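Local coordinates for Thiol:disulfide interchange protein DsbA (PDB 3DVX) that probably works in the periplasm as a DsbA-type thiol-disulfide oxidoreductase, exchanging disulfide bonds with other proteins through a CxxC motif on a thioredoxin fold, at residues L13-P18 and T144-I149; E26-F31 and T154-G159; H37-D42 and A91-V96; E68-A73 and A135-M140. One frame throughout, in Å; residues are numbered along the deposited sequence.

Contact 1. Residues L13-P18 and T144-I149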
loop_
_atom_site.group_PDB
_atom_site.type_symbol
_atom_site.label_atom_id
_atom_site.label_comp_id
_atom_site.label_asym_id
_atom_site.label_seq_id
_atom_site.Cartn_x
_atom_site.Cartn_y
_atom_site.Cartn_z
ATOM N N LEU A 13 -8.036 -1.568 15.917
ATOM C CA LEU A 13 -6.823 -0.898 16.306
ATOM C C LEU A 13 -7.076 -0.183 17.599
ATOM O O LEU A 13 -8.180 0.294 17.864
ATOM C CB LEU A 13 -6.350 0.113 15.279
ATOM C CG LEU A 13 -5.824 -0.479 13.989
ATOM C CD1 LEU A 13 -6.923 -0.386 12.951
ATOM C CD2 LEU A 13 -4.566 0.267 13.542
ATOM N N ASP A 14 -6.031 -0.180 18.412
ATOM C CA ASP A 14 -5.844 0.763 19.497
ATOM C C ASP A 14 -6.076 2.197 19.024
ATOM O O ASP A 14 -6.971 2.885 19.508
ATOM C CB ASP A 14 -4.395 0.617 19.968
ATOM C CG ASP A 14 -3.454 0.169 18.830
ATOM O OD1 ASP A 14 -3.486 0.771 17.729
ATOM O OD2 ASP A 14 -2.695 -0.801 19.027
ATOM N N LYS A 15 -5.268 2.617 18.051
ATOM C CA LYS A 15 -5.117 4.025 17.666
ATOM C C LYS A 15 -5.215 4.176 16.144
ATOM O O LYS A 15 -4.207 4.075 15.443
ATOM C CB LYS A 15 -3.774 4.545 18.207
ATOM C CG LYS A 15 -3.045 5.591 17.361
ATOM C CD LYS A 15 -1.995 6.364 18.185
ATOM C CE LYS A 15 -0.719 6.631 17.387
ATOM N NZ LYS A 15 -0.072 7.929 17.735
ATOM N N PRO A 16 -6.445 4.382 15.633
ATOM C CA PRO A 16 -6.806 4.420 14.216
ATOM C C PRO A 16 -5.905 5.279 13.350
ATOM O O PRO A 16 -5.366 6.275 13.824
ATOM C CB PRO A 16 -8.214 5.013 14.240
ATOM C CG PRO A 16 -8.779 4.544 15.505
ATOM C CD PRO A 16 -7.637 4.562 16.483
ATOM N N ILE A 17 -5.745 4.894 12.087
ATOM C CA ILE A 17 -4.967 5.704 11.162
ATOM C C ILE A 17 -5.928 6.552 10.343
ATOM O O ILE A 17 -6.799 6.024 9.665
ATOM C CB ILE A 17 -4.072 4.868 10.226
ATOM C CG1 ILE A 17 -3.300 3.805 11.012
ATOM C CG2 ILE A 17 -3.089 5.773 9.502
ATOM C CD1 ILE A 17 -4.124 2.586 11.358
ATOM N N PRO A 18 -5.794 7.881 10.430
ATOM C CA PRO A 18 -6.704 8.745 9.687
ATOM C C PRO A 18 -6.667 8.463 8.194
ATOM O O PRO A 18 -5.593 8.418 7.599
ATOM C CB PRO A 18 -6.195 10.170 9.976
ATOM C CG PRO A 18 -5.090 10.058 10.962
ATOM C CD PRO A 18 -4.801 8.618 11.235
ATOM N N THR A 144 4.944 4.983 9.766
ATOM C CA THR A 144 5.513 3.747 10.271
ATOM C C THR A 144 5.696 3.840 11.775
ATOM O O THR A 144 5.206 2.996 12.534
ATOM C CB THR A 144 6.893 3.480 9.641
ATOM O OG1 THR A 144 6.763 3.375 8.222
ATOM C CG2 THR A 144 7.509 2.202 10.191
ATOM N N GLU A 145 6.410 4.875 12.197
ATOM C CA GLU A 145 6.778 5.030 13.590
ATOM C C GLU A 145 5.568 5.348 14.429
ATOM O O GLU A 145 5.367 4.779 15.491
ATOM C CB GLU A 145 7.821 6.129 13.720
ATOM C CG GLU A 145 9.178 5.672 13.233
ATOM C CD GLU A 145 10.032 6.797 12.719
ATOM O OE1 GLU A 145 9.639 7.971 12.912
ATOM O OE2 GLU A 145 11.093 6.503 12.118
ATOM N N GLN A 146 4.750 6.250 13.921
ATOM C CA GLN A 146 3.622 6.755 14.656
ATOM C C GLN A 146 2.630 5.647 14.997
ATOM O O GLN A 146 2.036 5.642 16.075
ATOM C CB GLN A 146 2.935 7.834 13.827
ATOM C CG GLN A 146 2.199 8.868 14.636
ATOM C CD GLN A 146 1.378 9.779 13.755
ATOM O OE1 GLN A 146 1.741 10.929 13.520
ATOM N NE2 GLN A 146 0.273 9.256 13.237
ATOM N N TYR A 147 2.446 4.709 14.081
ATOM C CA TYR A 147 1.425 3.693 14.257
ATOM C C TYR A 147 2.006 2.301 14.451
ATOM O O TYR A 147 1.272 1.304 14.445
ATOM C CB TYR A 147 0.458 3.725 13.082
ATOM C CG TYR A 147 -0.379 4.957 13.100
ATOM C CD1 TYR A 147 -1.433 5.077 13.991
ATOM C CD2 TYR A 147 -0.101 6.019 12.260
ATOM C CE1 TYR A 147 -2.206 6.216 14.031
ATOM C CE2 TYR A 147 -0.862 7.161 12.292
ATOM C CZ TYR A 147 -1.912 7.254 13.182
ATOM O OH TYR A 147 -2.680 8.383 13.228
ATOM N N ARG A 148 3.320 2.246 14.636
ATOM C CA ARG A 148 3.996 1.024 15.052
ATOM C C ARG A 148 3.850 -0.087 14.027
ATOM O O ARG A 148 3.403 -1.194 14.345
ATOM C CB ARG A 148 3.468 0.565 16.397
ATOM N N ILE A 149 4.230 0.205 12.791
ATOM C CA ILE A 149 4.132 -0.796 11.757
ATOM C C ILE A 149 5.432 -1.609 11.773
ATOM O O ILE A 149 6.488 -1.140 11.348
ATOM C CB ILE A 149 3.817 -0.168 10.375
ATOM C CG1 ILE A 149 2.675 0.855 10.493
ATOM C CG2 ILE A 149 3.417 -1.250 9.384
ATOM C CD1 ILE A 149 1.411 0.307 11.132
#

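Contact 2. Residues E26-F31 and T154-G159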
loop_
_atom_site.group_PDB
_atom_site.type_symbol
_atom_site.label_atom_id
_atom_site.label_comp_id
_atom_site.label_asym_id
_atom_site.label_seq_id
_atom_site.Cartn_x
_atom_site.Cartn_y
_atom_site.Cartn_z
ATOM N N GLU A 26 -11.561 3.561 3.232
ATOM C CA GLU A 26 -10.155 3.354 2.853
ATOM C C GLU A 26 -9.638 1.952 3.144
ATOM O O GLU A 26 -9.724 1.474 4.271
ATOM C CB GLU A 26 -9.270 4.340 3.627
ATOM C CG GLU A 26 -7.786 4.171 3.379
ATOM C CD GLU A 26 -6.955 5.364 3.825
ATOM O OE1 GLU A 26 -5.901 5.139 4.464
ATOM O OE2 GLU A 26 -7.332 6.517 3.525
ATOM N N VAL A 27 -9.070 1.301 2.142
ATOM C CA VAL A 27 -8.308 0.079 2.373
ATOM C C VAL A 27 -6.839 0.475 2.348
ATOM O O VAL A 27 -6.342 0.966 1.334
ATOM C CB VAL A 27 -8.604 -1.004 1.308
ATOM C CG1 VAL A 27 -7.776 -2.248 1.579
ATOM C CG2 VAL A 27 -10.093 -1.353 1.284
ATOM N N LEU A 28 -6.150 0.295 3.468
ATOM C CA LEU A 28 -4.785 0.788 3.611
ATOM C C LEU A 28 -3.832 -0.383 3.652
ATOM O O LEU A 28 -4.056 -1.354 4.382
ATOM C CB LEU A 28 -4.650 1.634 4.891
ATOM C CG LEU A 28 -3.257 1.976 5.454
ATOM C CD1 LEU A 28 -2.303 2.540 4.397
ATOM C CD2 LEU A 28 -3.379 2.955 6.611
ATOM N N GLU A 29 -2.765 -0.307 2.866
ATOM C CA GLU A 29 -1.741 -1.338 2.923
ATOM C C GLU A 29 -0.354 -0.766 3.121
ATOM O O GLU A 29 0.115 0.008 2.301
ATOM C CB GLU A 29 -1.727 -2.176 1.665
ATOM C CG GLU A 29 -0.981 -3.469 1.900
ATOM C CD GLU A 29 0.041 -3.769 0.836
ATOM O OE1 GLU A 29 0.280 -2.907 -0.027
ATOM O OE2 GLU A 29 0.617 -4.871 0.866
ATOM N N PHE A 30 0.290 -1.157 4.220
ATOM C CA PHE A 30 1.716 -0.918 4.402
ATOM C C PHE A 30 2.449 -2.075 3.754
ATOM O O PHE A 30 1.959 -3.193 3.761
ATOM C CB PHE A 30 2.081 -0.813 5.888
ATOM C CG PHE A 30 1.517 0.408 6.546
ATOM C CD1 PHE A 30 2.168 1.622 6.449
ATOM C CD2 PHE A 30 0.313 0.351 7.226
ATOM C CE1 PHE A 30 1.645 2.740 7.028
ATOM C CE2 PHE A 30 -0.213 1.474 7.807
ATOM C CZ PHE A 30 0.445 2.666 7.706
ATOM N N PHE A 31 3.618 -1.795 3.197
ATOM C CA PHE A 31 4.365 -2.788 2.458
ATOM C C PHE A 31 5.794 -2.322 2.308
ATOM O O PHE A 31 6.118 -1.183 2.614
ATOM C CB PHE A 31 3.747 -3.006 1.057
ATOM C CG PHE A 31 3.997 -1.867 0.081
ATOM C CD1 PHE A 31 4.995 -1.954 -0.868
ATOM C CD2 PHE A 31 3.221 -0.714 0.114
ATOM C CE1 PHE A 31 5.213 -0.911 -1.755
ATOM C CE2 PHE A 31 3.445 0.322 -0.766
ATOM C CZ PHE A 31 4.434 0.222 -1.700
ATOM N N THR A 154 0.685 -4.927 6.098
ATOM C CA THR A 154 -0.309 -4.667 7.136
ATOM C C THR A 154 -1.475 -4.009 6.453
ATOM O O THR A 154 -1.308 -2.981 5.810
ATOM C CB THR A 154 0.197 -3.687 8.232
ATOM O OG1 THR A 154 1.454 -4.123 8.763
ATOM C CG2 THR A 154 -0.809 -3.585 9.364
ATOM N N VAL A 155 -2.657 -4.591 6.579
ATOM C CA VAL A 155 -3.842 -4.010 5.954
ATOM C C VAL A 155 -4.841 -3.550 7.015
ATOM O O VAL A 155 -5.312 -4.336 7.846
ATOM C CB VAL A 155 -4.520 -4.987 4.964
ATOM C CG1 VAL A 155 -5.730 -4.330 4.327
ATOM C CG2 VAL A 155 -3.514 -5.452 3.894
ATOM N N ILE A 156 -5.130 -2.256 6.984
ATOM C CA ILE A 156 -6.113 -1.653 7.859
ATOM C C ILE A 156 -7.234 -1.152 6.962
ATOM O O ILE A 156 -7.009 -0.313 6.095
ATOM C CB ILE A 156 -5.513 -0.469 8.639
ATOM C CG1 ILE A 156 -4.323 -0.932 9.474
ATOM C CG2 ILE A 156 -6.548 0.164 9.532
ATOM C CD1 ILE A 156 -3.342 0.175 9.784
ATOM N N VAL A 157 -8.432 -1.686 7.156
ATOM C CA VAL A 157 -9.584 -1.273 6.375
ATOM C C VAL A 157 -10.417 -0.271 7.170
ATOM O O VAL A 157 -10.868 -0.559 8.282
ATOM C CB VAL A 157 -10.464 -2.480 6.001
ATOM C CG1 VAL A 157 -11.748 -2.022 5.309
ATOM C CG2 VAL A 157 -9.678 -3.470 5.126
ATOM N N GLY A 158 -10.606 0.917 6.606
ATOM C CA GLY A 158 -11.492 1.909 7.205
ATOM C C GLY A 158 -10.910 2.602 8.421
ATOM O O GLY A 158 -11.639 3.204 9.191
ATOM N N GLY A 159 -9.598 2.513 8.600
ATOM C CA GLY A 159 -8.919 3.222 9.673
ATOM C C GLY A 159 -8.851 2.427 10.957
ATOM O O GLY A 159 -7.871 2.540 11.691
#

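Contact 3. Residues H37-D42 and A91-V96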
loop_
_atom_site.group_PDB
_atom_site.type_symbol
_atom_site.label_atom_id
_atom_site.label_comp_id
_atom_site.label_asym_id
_atom_site.label_seq_id
_atom_site.Cartn_x
_atom_site.Cartn_y
_atom_site.Cartn_z
ATOM N N HIS A 37 6.394 -11.369 0.741
ATOM C CA HIS A 37 4.959 -11.552 0.930
ATOM C C HIS A 37 4.150 -10.407 0.338
ATOM O O HIS A 37 3.029 -10.617 -0.124
ATOM C CB HIS A 37 4.622 -11.694 2.406
ATOM C CG HIS A 37 5.303 -12.851 3.075
ATOM N ND1 HIS A 37 5.070 -14.163 2.720
ATOM C CD2 HIS A 37 6.192 -12.890 4.098
ATOM C CE1 HIS A 37 5.801 -14.956 3.481
ATOM N NE2 HIS A 37 6.486 -14.210 4.328
ATOM N N CYS A 38 4.699 -9.197 0.359
ATOM C CA CYS A 38 4.029 -8.071 -0.280
ATOM C C CYS A 38 4.029 -8.290 -1.783
ATOM O O CYS A 38 3.002 -8.181 -2.456
ATOM C CB CYS A 38 4.739 -6.757 0.046
ATOM S SG CYS A 38 4.569 -6.211 1.767
ATOM N N HIS A 39 5.213 -8.608 -2.287
ATOM C CA HIS A 39 5.427 -8.951 -3.675
ATOM C C HIS A 39 4.413 -9.960 -4.190
ATOM O O HIS A 39 3.833 -9.769 -5.259
ATOM C CB HIS A 39 6.819 -9.537 -3.807
ATOM C CG HIS A 39 7.193 -9.898 -5.205
ATOM N ND1 HIS A 39 7.961 -10.997 -5.503
ATOM C CD2 HIS A 39 6.919 -9.299 -6.386
ATOM C CE1 HIS A 39 8.151 -11.056 -6.807
ATOM N NE2 HIS A 39 7.531 -10.035 -7.365
ATOM N N HIS A 40 4.202 -11.036 -3.433
ATOM C CA HIS A 40 3.294 -12.096 -3.873
ATOM C C HIS A 40 1.844 -11.677 -3.746
ATOM O O HIS A 40 1.018 -12.024 -4.578
ATOM C CB HIS A 40 3.538 -13.385 -3.094
ATOM C CG HIS A 40 4.808 -14.083 -3.476
ATOM N ND1 HIS A 40 5.609 -14.734 -2.560
ATOM C CD2 HIS A 40 5.420 -14.225 -4.674
ATOM C CE1 HIS A 40 6.651 -15.253 -3.179
ATOM N NE2 HIS A 40 6.560 -14.959 -4.463
ATOM N N PHE A 41 1.556 -10.909 -2.706
ATOM C CA PHE A 41 0.203 -10.490 -2.373
ATOM C C PHE A 41 -0.248 -9.314 -3.237
ATOM O O PHE A 41 -1.435 -9.061 -3.381
ATOM C CB PHE A 41 0.177 -10.111 -0.889
ATOM C CG PHE A 41 -1.136 -9.579 -0.409
ATOM C CD1 PHE A 41 -2.285 -10.349 -0.488
ATOM C CD2 PHE A 41 -1.215 -8.320 0.163
ATOM C CE1 PHE A 41 -3.495 -9.855 -0.030
ATOM C CE2 PHE A 41 -2.419 -7.827 0.613
ATOM C CZ PHE A 41 -3.556 -8.588 0.519
ATOM N N ASP A 42 0.710 -8.614 -3.833
ATOM C CA ASP A 42 0.430 -7.371 -4.552
ATOM C C ASP A 42 -0.503 -7.540 -5.761
ATOM O O ASP A 42 -1.458 -6.810 -5.903
ATOM C CB ASP A 42 1.754 -6.728 -4.967
ATOM C CG ASP A 42 1.565 -5.454 -5.757
ATOM O OD1 ASP A 42 0.942 -4.521 -5.202
ATOM O OD2 ASP A 42 2.055 -5.387 -6.923
ATOM N N ALA A 91 6.890 -4.491 -11.964
ATOM C CA ALA A 91 8.284 -4.211 -12.322
ATOM C C ALA A 91 9.118 -3.754 -11.127
ATOM O O ALA A 91 10.211 -4.272 -10.909
ATOM C CB ALA A 91 8.354 -3.179 -13.428
ATOM N N VAL A 92 8.605 -2.794 -10.353
ATOM C CA VAL A 92 9.345 -2.248 -9.211
ATOM C C VAL A 92 9.681 -3.344 -8.194
ATOM O O VAL A 92 10.847 -3.519 -7.819
ATOM C CB VAL A 92 8.560 -1.113 -8.508
ATOM C CG1 VAL A 92 9.340 -0.560 -7.331
ATOM C CG2 VAL A 92 8.256 -0.004 -9.477
ATOM N N PHE A 93 8.661 -4.084 -7.757
ATOM C CA PHE A 93 8.853 -5.210 -6.841
ATOM C C PHE A 93 9.918 -6.161 -7.339
ATOM O O PHE A 93 10.761 -6.635 -6.589
ATOM C CB PHE A 93 7.559 -6.001 -6.693
ATOM C CG PHE A 93 6.677 -5.526 -5.578
ATOM C CD1 PHE A 93 7.010 -5.786 -4.261
ATOM C CD2 PHE A 93 5.510 -4.838 -5.849
ATOM C CE1 PHE A 93 6.203 -5.351 -3.233
ATOM C CE2 PHE A 93 4.698 -4.406 -4.822
ATOM C CZ PHE A 93 5.048 -4.661 -3.511
ATOM N N LYS A 94 9.851 -6.451 -8.623
ATOM C CA LYS A 94 10.780 -7.353 -9.245
ATOM C C LYS A 94 12.197 -6.834 -9.078
ATOM O O LYS A 94 13.076 -7.530 -8.579
ATOM C CB LYS A 94 10.442 -7.449 -10.723
ATOM C CG LYS A 94 10.830 -8.746 -11.364
ATOM C CD LYS A 94 10.802 -8.585 -12.859
ATOM C CE LYS A 94 12.195 -8.384 -13.375
ATOM N NZ LYS A 94 12.853 -9.719 -13.518
ATOM N N ALA A 95 12.405 -5.592 -9.501
ATOM C CA ALA A 95 13.714 -4.975 -9.468
ATOM C C ALA A 95 14.299 -4.992 -8.064
ATOM O O ALA A 95 15.498 -5.205 -7.885
ATOM C CB ALA A 95 13.612 -3.554 -9.965
ATOM N N VAL A 96 13.451 -4.741 -7.070
ATOM C CA VAL A 96 13.892 -4.671 -5.680
ATOM C C VAL A 96 14.076 -6.072 -5.092
ATOM O O VAL A 96 15.153 -6.418 -4.612
ATOM C CB VAL A 96 12.868 -3.890 -4.813
ATOM C CG1 VAL A 96 13.181 -4.039 -3.341
ATOM C CG2 VAL A 96 12.801 -2.407 -5.232
#

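Contact 4. Residues E68-A73 and A135-M140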
loop_
_atom_site.group_PDB
_atom_site.type_symbol
_atom_site.label_atom_id
_atom_site.label_comp_id
_atom_site.label_asym_id
_atom_site.label_seq_id
_atom_site.Cartn_x
_atom_site.Cartn_y
_atom_site.Cartn_z
ATOM N N GLU A 68 18.319 4.702 5.614
ATOM C CA GLU A 68 18.966 4.372 4.337
ATOM C C GLU A 68 17.981 3.934 3.261
ATOM O O GLU A 68 18.293 3.997 2.077
ATOM C CB GLU A 68 20.009 3.258 4.509
ATOM C CG GLU A 68 21.268 3.653 5.281
ATOM C CD GLU A 68 21.067 3.657 6.793
ATOM O OE1 GLU A 68 22.081 3.713 7.526
ATOM O OE2 GLU A 68 19.902 3.613 7.253
HETATM N N MSE A 69 16.799 3.486 3.673
HETATM C CA MSE A 69 15.808 2.958 2.734
HETATM C C MSE A 69 14.595 3.880 2.525
HETATM O O MSE A 69 13.542 3.441 2.071
HETATM C CB MSE A 69 15.378 1.555 3.188
HETATM C CG MSE A 69 16.544 0.552 3.210
HETATM SE SE MSE A 69 17.393 0.310 1.444
HETATM C CE MSE A 69 19.289 0.508 1.908
ATOM N N LEU A 70 14.771 5.165 2.822
ATOM C CA LEU A 70 13.746 6.182 2.586
ATOM C C LEU A 70 13.488 6.316 1.081
ATOM O O LEU A 70 12.372 6.606 0.657
ATOM C CB LEU A 70 14.213 7.534 3.144
ATOM C CG LEU A 70 13.282 8.473 3.926
ATOM C CD1 LEU A 70 13.584 9.896 3.501
ATOM C CD2 LEU A 70 11.808 8.187 3.756
ATOM N N GLY A 71 14.528 6.105 0.282
ATOM C CA GLY A 71 14.405 6.125 -1.172
ATOM C C GLY A 71 13.420 5.122 -1.762
ATOM O O GLY A 71 12.768 5.403 -2.762
ATOM N N LEU A 72 13.318 3.941 -1.168
ATOM C CA LEU A 72 12.287 3.002 -1.579
ATOM C C LEU A 72 10.922 3.613 -1.263
ATOM O O LEU A 72 9.980 3.506 -2.054
ATOM C CB LEU A 72 12.440 1.657 -0.860
ATOM C CG LEU A 72 13.597 0.717 -1.232
ATOM C CD1 LEU A 72 13.400 -0.614 -0.544
ATOM C CD2 LEU A 72 13.727 0.507 -2.712
ATOM N N ALA A 73 10.822 4.258 -0.103
ATOM C CA ALA A 73 9.590 4.935 0.300
ATOM C C ALA A 73 9.251 6.071 -0.654
ATOM O O ALA A 73 8.093 6.457 -0.794
ATOM C CB ALA A 73 9.730 5.478 1.705
ATOM N N ALA A 135 8.336 14.691 0.252
ATOM C CA ALA A 135 7.382 14.951 1.321
ATOM C C ALA A 135 6.597 13.687 1.689
ATOM O O ALA A 135 6.339 13.425 2.869
ATOM C CB ALA A 135 6.427 16.066 0.914
ATOM N N ALA A 136 6.211 12.911 0.680
ATOM C CA ALA A 136 5.416 11.717 0.915
ATOM C C ALA A 136 6.289 10.652 1.544
ATOM O O ALA A 136 5.818 9.869 2.370
ATOM C CB ALA A 136 4.803 11.217 -0.369
ATOM N N ALA A 137 7.563 10.630 1.162
ATOM C CA ALA A 137 8.514 9.691 1.758
ATOM C C ALA A 137 8.592 9.896 3.275
ATOM O O ALA A 137 8.452 8.942 4.045
ATOM C CB ALA A 137 9.888 9.838 1.123
ATOM N N LEU A 138 8.790 11.146 3.695
ATOM C CA LEU A 138 8.842 11.481 5.116
ATOM C C LEU A 138 7.527 11.172 5.841
ATOM O O LEU A 138 7.542 10.675 6.961
ATOM C CB LEU A 138 9.221 12.955 5.302
ATOM C CG LEU A 138 10.600 13.378 4.784
ATOM C CD1 LEU A 138 10.889 14.804 5.167
ATOM C CD2 LEU A 138 11.702 12.460 5.303
ATOM N N LYS A 139 6.389 11.458 5.218
ATOM C CA LYS A 139 5.104 11.134 5.848
ATOM C C LYS A 139 4.978 9.637 6.037
ATOM O O LYS A 139 4.331 9.170 6.973
ATOM C CB LYS A 139 3.914 11.617 5.019
ATOM C CG LYS A 139 3.784 13.119 4.924
ATOM C CD LYS A 139 2.338 13.588 5.126
ATOM C CE LYS A 139 2.119 14.977 4.525
ATOM N NZ LYS A 139 2.173 14.934 3.026
HETATM N N MSE A 140 5.584 8.888 5.126
HETATM C CA MSE A 140 5.513 7.440 5.181
HETATM C C MSE A 140 6.316 6.967 6.394
HETATM O O MSE A 140 5.815 6.202 7.215
HETATM C CB MSE A 140 6.011 6.816 3.862
HETATM C CG MSE A 140 4.917 6.598 2.797
HETATM SE SE MSE A 140 5.624 6.039 1.046
HETATM C CE MSE A 140 5.239 7.612 -0.041
#

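Contact 1. Residues L13-P18 and T144-I149
Tyr147, in the last turn of helix 131-147, lays its ring beside Lys15, Ile17 and Pro18 of the loop between strands 10-12 and 25-31 of the thioredoxin fold. The contact lies at the surface. The helix finishes in a Schellman motif: Arg148 takes a positive phi of 63°, Ile149 N bonds back to Thr144 O at 3.0 Å, and a weaker bond runs from Arg148 N to Glu145 O.

The nonpolar part is one CH-pi contact with apolar contacts beside it. Tyr147 CG lies anti to the carbonyl carbon (chi1 -70°), which carries the ring out to the loop. Ile17 CG1 sits over one ring face, 3.8 Å from the centroid of the Tyr147 ring, while its CG2 branch lies nearer CE2. Ile17 is buried and also reaches Ile156 and Leu28 of the sheet, work suited to a branched aliphatic chain. Pro18 adds its CD, 3.7 Å from Tyr147 CZ, near the phenol end. A tyrosine fits here because its hydrocarbon ring can cover the isoleucine while its hydroxyl comes up beside the Pro18 ring.

Polar and charged elements are looser. The Lys15 and Tyr147 side chains cross at about a right angle, with Lys15 CG 3.5 Å from Tyr147 CE1, and the lysine then carries on toward Gln146. Its NZ stands 5.0 Å from the Tyr147 centroid, at most a weak cation-pi attraction. The Lys15 carbonyl oxygen meets the ring at its edge, 3.3 Å from Tyr147 CE1. Within the loop, Asp14 OD1 uses its anti lone pair to accept from Lys15 N at 2.6 Å.

Contact 2. Residues E26-F31 and T154-G159
Glu26 accepts through its O from Gly158 N at 2.6 Å, at the point where the second strand gives way to a turn; Gly158 and Gly159 both have positive phi, which glycine tolerates readily. The Glu26 carboxylate turns elsewhere, to a salt bridge with Arg59. Val27 and Val157 form a non-hydrogen-bonded antiparallel pair, and Val27 CG1, anti to the backbone N (chi1 179°), comes 4.0 Å from Val155 CG1. These beta-branched valines suit a strand and form a face covered by helix 168-187. Leu28 and Ile156 make a hydrogen-bonded pair, Leu28 N to Ile156 O at 2.8 Å and Ile156 N to Leu28 O at 3.0 Å. Strands 25-31 and 154-157 thus run antiparallel in the middle of the thioredoxin sheet, with Pro153, probably the family's cis-proline, just ahead of Thr154. Glu29, opposite Val155, rests its CG 3.8 Å from Val155 CG2 and continues toward Phe41 and Leu45 of helix 36-51. Phe30 N bonds to Thr154 O at 2.9 Å; its flat ring has Leu28 CD1 over one face and Ile156 CD1 in plane at the edge, 3.9 Å from CE2. Phe31 leads its ring away from the pair, to edge-to-face stacks with Tyr33 and His62.

Contact 3. Residues H37-D42 and A91-V96
The Phe93 ring has the backbone of His39 over one face: His39 CA is 4.0 Å from the ring centroid, 28° off the normal, a CH-pi contact. Cys38 CB and Asp42 both approach obliquely, Cys38 CB 3.9 Å from Phe93 CE1 and Asp42 near CE2, its carboxylate plane turned 41° from the ring. The imidazole of His39 is nearly parallel to the phenyl ring but slid well aside, the centroids 5.7 Å apart, so they barely overlap. It runs back along the Phe93 side chain because chi1 of His39 is -178°, with CG opposite the backbone N, and CD2 lies 3.4 Å from Phe93 CB. A large flat residue suits this place, since it bridges the axes of segments 37-42 and 91-96, 10.3 Å apart.

Asn89 ND2 bonds Asp42 OD1, while the carboxylate rests against Phe93. Cys38 is the second cysteine of the CxxC, whose predicted redox disulfide is not formed here. Segments 37-42 and 91-96 run nearly antiparallel, joining the helix after strand 25-31 to the helical part of the protein; Phe31 and Pro153 touch Cys38, Tyr33 stacks edge-to-face on Phe93, and helices 70-81 and 106-115 pack against Val92.

Contact 4. Residues E68-A73 and A135-M140
Leu70 reaches across to Ala137 and Leu138 from the first turn of helix 70-81, and its two methyls divide the work. CD2 takes the inner place, 3.7 Å from Ala137 CB and close to the carbonyl oxygen of that residue; CD1 goes outward to CD2 of Leu138, also at 3.7 Å. Leu138 starts off away from the partner helix, but with CG anti to its carbonyl carbon (chi1 -62°) the chain turns back to meet Leu70 CD1, a job for a long, flexible aliphatic residue at an otherwise exposed position.

Small residues make the second kind of contact. Ala73 and Ala137 point at each other, their CB atoms 4.4 Å apart and their CA atoms only 5.1 Å apart. Alanine's single methyl on each side suits so close an approach. In DsbA proteins the thioredoxin fold carries an inserted helical domain, and this contact joins helix 70-81, near the start of that insertion, to helix 131-147, which leads the chain back toward strand 154-157.

The third is a methionine, Met140, present in the crystal as selenomethionine. It points toward helix 70-81, and its SE packs 4.2 Å from Ala73 CB, where a long, pliable, nonpolar chain can fill in beside the small alanine. The same Met140 side chain also meets Ala77 one turn further on and Glu61 and His62 of strand 56-62, while Val64 touches both Leu70 and Ala73.

Contact 2 lies nearest the middle of the chain, in the sheet, and the others are spread around it at about 11 to 18 Å between centres. Contact 1 touches it through Ile17 and Leu13 against Ile156 and Gly159; contact 3 touches it through Phe31 against Cys38 and Phe93. Contacts 1 and 3 lie on opposite sides of the chain's centre, about 24 Å between centres. Contacts 1 and 4 share helix 131-147, and contact 4 meets contact 3 where Leu72 packs on Val96. In sequence, the first segments come in the order 1, 2, 3, 4, whereas the second segments run 3, 4, 1, 2, consistent with a helical insertion whose chain returns to complete the thioredoxin sheet.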